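Local atomic coordinates of cypemycin cysteine dehydrogenase (decarboxylating) (Streptomyces sp, PDB entry 6JDD), a protein that catalyses the oxidative decarboxylation of the C-terminal cysteine of the cypemycin precursor peptide, a flavin-dependent step in the biosynthesis of this linaridin. Residues A95-D98 / T99-L103. Residues are numbered along the deposited sequence; the frame is centred on the assembly and turned at random.
Sequences ATLD and TVMRL. With FAD (flavin-adenine dinucleotide), chain B.
T96, the N-cap residue right before helix 97-104, accepts at OG1 a hydrogen bond from T99 N (3.1 Å). This helix follows strand 90-95 of the parallel sheet in a Rossmann-like flavoprotein fold, and its first turn is part of the FAD pocket. A threonine suits the cap because its hydroxyl can accept from the backbone and still donate: OG1 stands between its own backbone N and carbonyl carbon (chi1 54°), from where it meets T99 N ahead in the chain and gives its proton to FAD O1P (2.6 Å). T99 OG1 donates to the same O1P, so two hydroxyls grip one phosphate oxygen near the helix N-terminus, whose dipole would be expected to favour the negative charge. L97 N donates to the flavin carbonyl oxygen O2 (2.7 Å), tying the isoalloxazine ring to the same turn.

Behind the cap, V100 N, M101 N and R102 N bond to T96 O, L97 O and D98 O in regular helical order. Apolar side chains pack the helix against its neighbours: branched V100 meets A95 CB through CG2, with I125 of strand 123-127 behind both, and flexible M101 bends to set CG against L97 CD1 (4.0 Å), beside V136 of helix 134-142.

The carboxylate oxygens of D98 serve different partners: OD1 forms a salt bridge with R107 of the second subunit, OD2 meets water 1 (2.7 Å). R102's long arm carries a flat cation to FAD C2B of the adenosine ribose, while NH1 forms a salt bridge with D109 of its own chain. Shortening this side chain to an alanine would probably leave D109 without its charged mate and the ribose without the guanidinium against it. D98 OD2 and R102 NE stay 4.0 Å apart, beyond a salt bridge, but water 1, also near FAD O1P, accepts from NE at the guanidinium edge (2.9 Å).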
loop_
_atom_site.group_PDB
_atom_site.type_symbol
_atom_site.label_atom_id
_atom_site.label_comp_id
_atom_site.label_asym_id
_atom_site.label_seq_id
_atom_site.Cartn_x
_atom_site.Cartn_y
_atom_site.Cartn_z
ATOM N N ALA A 95 2.880 -33.646 -11.396
ATOM C CA ALA A 95 2.859 -33.887 -9.940
ATOM C C ALA A 95 4.253 -33.719 -9.404
ATOM O O ALA A 95 5.094 -34.479 -9.753
ATOM C CB ALA A 95 2.352 -35.238 -9.643
ATOM N N THR A 96 4.432 -32.719 -8.568
ATOM C CA THR A 96 5.699 -32.510 -7.831
ATOM C C THR A 96 5.893 -33.645 -6.800
ATOM O O THR A 96 4.914 -34.248 -6.314
ATOM C CB THR A 96 5.740 -31.118 -7.180
ATOM O OG1 THR A 96 4.563 -30.981 -6.377
ATOM C CG2 THR A 96 5.809 -30.009 -8.213
ATOM N N LEU A 97 7.140 -33.797 -6.385
ATOM C CA LEU A 97 7.559 -34.610 -5.208
ATOM C C LEU A 97 6.730 -34.195 -3.998
ATOM O O LEU A 97 6.115 -35.086 -3.411
ATOM C CB LEU A 97 9.055 -34.384 -5.007
ATOM C CG LEU A 97 9.695 -35.032 -3.785
ATOM C CD1 LEU A 97 9.231 -36.454 -3.600
ATOM C CD2 LEU A 97 11.193 -35.023 -3.923
ATOM N N ASP A 98 6.613 -32.884 -3.752
ATOM C CA ASP A 98 5.946 -32.397 -2.543
ATOM C C ASP A 98 4.446 -32.705 -2.624
ATOM O O ASP A 98 3.848 -32.977 -1.586
ATOM C CB ASP A 98 6.244 -30.925 -2.278
ATOM C CG ASP A 98 5.951 -30.613 -0.825
ATOM O OD1 ASP A 98 6.649 -31.180 0.038
ATOM O OD2 ASP A 98 4.989 -29.848 -0.568
ATOM N N THR A 99 3.839 -32.594 -3.779
ATOM C CA THR A 99 2.368 -32.816 -3.857
ATOM C C THR A 99 2.144 -34.293 -3.511
ATOM O O THR A 99 1.221 -34.602 -2.734
ATOM C CB THR A 99 1.727 -32.354 -5.186
ATOM O OG1 THR A 99 1.406 -30.953 -5.225
ATOM C CG2 THR A 99 0.429 -33.087 -5.450
ATOM N N VAL A 100 3.000 -35.165 -4.034
ATOM C CA VAL A 100 2.875 -36.628 -3.799
ATOM C C VAL A 100 3.155 -36.980 -2.336
ATOM O O VAL A 100 2.410 -37.766 -1.815
ATOM C CB VAL A 100 3.756 -37.388 -4.779
ATOM C CG1 VAL A 100 3.762 -38.867 -4.465
ATOM C CG2 VAL A 100 3.229 -37.131 -6.172
ATOM N N MET A 101 4.151 -36.364 -1.697
ATOM C CA MET A 101 4.361 -36.546 -0.249
ATOM C C MET A 101 3.098 -36.122 0.547
ATOM O O MET A 101 2.660 -36.861 1.415
ATOM C CB MET A 101 5.598 -35.788 0.230
ATOM C CG MET A 101 6.891 -36.197 -0.406
ATOM S SD MET A 101 7.384 -37.957 -0.129
ATOM C CE MET A 101 6.553 -38.768 -1.504
ATOM N N ARG A 102 2.542 -34.951 0.221
ATOM C CA ARG A 102 1.337 -34.431 0.925
ATOM C C ARG A 102 0.168 -35.411 0.761
ATOM O O ARG A 102 -0.584 -35.601 1.737
ATOM C CB ARG A 102 0.967 -33.043 0.390
ATOM C CG ARG A 102 1.836 -31.916 0.931
ATOM C CD ARG A 102 1.117 -30.581 0.931
ATOM N NE ARG A 102 0.975 -30.026 -0.408
ATOM C CZ ARG A 102 -0.119 -29.423 -0.860
ATOM N NH1 ARG A 102 -1.176 -29.294 -0.076
ATOM N NH2 ARG A 102 -0.152 -28.951 -2.094
ATOM N N LEU A 103 0.030 -36.002 -0.430
ATOM C CA LEU A 103 -1.061 -36.953 -0.735
ATOM C C LEU A 103 -0.853 -38.242 0.072
ATOM O O LEU A 103 -1.762 -38.697 0.731
ATOM C CB LEU A 103 -1.024 -37.199 -2.241
ATOM C CG LEU A 103 -2.171 -38.018 -2.783
ATOM C CD1 LEU A 103 -3.534 -37.374 -2.473
ATOM C CD2 LEU A 103 -1.940 -38.193 -4.267
HETATM P PA FAD B . 1.755 -25.685 -3.418
HETATM O O1A FAD B . 0.301 -25.547 -3.107
HETATM O O2A FAD B . 2.423 -24.589 -4.178
HETATM O O5B FAD B . 2.565 -25.962 -2.061
HETATM C C5B FAD B . 3.099 -24.830 -1.329
HETATM C C4B FAD B . 3.289 -25.217 0.117
HETATM O O4B FAD B . 2.680 -24.208 0.963
HETATM C C3B FAD B . 2.660 -26.551 0.545
HETATM O O3B FAD B . 3.470 -27.219 1.504
HETATM C C2B FAD B . 1.323 -26.110 1.147
HETATM O O2B FAD B . 0.812 -27.037 2.080
HETATM C C1B FAD B . 1.724 -24.799 1.814
HETATM N N9A FAD B . 0.619 -23.863 1.978
HETATM C C8A FAD B . -0.707 -24.157 2.179
HETATM N N7A FAD B . -1.451 -23.081 2.288
HETATM C C5A FAD B . -0.561 -22.021 2.150
HETATM C C6A FAD B . -0.731 -20.623 2.172
HETATM N N6A FAD B . -1.905 -20.023 2.347
HETATM N N1A FAD B . 0.374 -19.861 2.002
HETATM C C2A FAD B . 1.554 -20.470 1.826
HETATM N N3A FAD B . 1.834 -21.771 1.787
HETATM C C4A FAD B . 0.717 -22.497 1.959
HETATM N N1 FAD B . 9.454 -29.878 -7.778
HETATM C C2 FAD B . 9.217 -31.120 -8.258
HETATM O O2 FAD B . 8.775 -32.009 -7.526
HETATM N N3 FAD B . 9.451 -31.449 -9.556
HETATM C C4 FAD B . 9.944 -30.538 -10.458
HETATM O O4 FAD B . 10.140 -30.876 -11.616
HETATM C C4X FAD B . 10.203 -29.232 -9.997
HETATM N N5 FAD B . 10.673 -28.352 -10.843
HETATM C C5X FAD B . 10.917 -27.090 -10.370
HETATM C C6 FAD B . 11.421 -26.129 -11.265
HETATM C C7 FAD B . 11.690 -24.844 -10.861
HETATM C C7M FAD B . 12.229 -23.840 -11.847
HETATM C C8 FAD B . 11.454 -24.474 -9.514
HETATM C C8M FAD B . 11.740 -23.071 -9.047
HETATM C C9 FAD B . 10.959 -25.407 -8.625
HETATM C C9A FAD B . 10.682 -26.724 -9.030
HETATM N N10 FAD B . 10.182 -27.691 -8.160
HETATM C C10 FAD B . 9.926 -28.973 -8.608
HETATM C "C1'" FAD B . 9.924 -27.345 -6.751
HETATM C "C2'" FAD B . 8.453 -27.084 -6.487
HETATM O "O2'" FAD B . 8.040 -25.913 -7.186
HETATM C "C3'" FAD B . 8.187 -26.901 -4.991
HETATM O "O3'" FAD B . 8.394 -28.140 -4.321
HETATM C "C4'" FAD B . 6.780 -26.389 -4.674
HETATM O "O4'" FAD B . 6.635 -26.229 -3.262
HETATM C "C5'" FAD B . 5.700 -27.313 -5.186
HETATM O "O5'" FAD B . 4.407 -26.869 -4.692
HETATM P P FAD B . 3.072 -27.534 -5.282
HETATM O O1P FAD B . 3.218 -29.018 -5.223
HETATM O O2P FAD B . 2.764 -26.890 -6.593
HETATM O O3P FAD B . 1.984 -27.067 -4.199
HETATM O O HOH W 1 2.978 -29.377 -2.342
#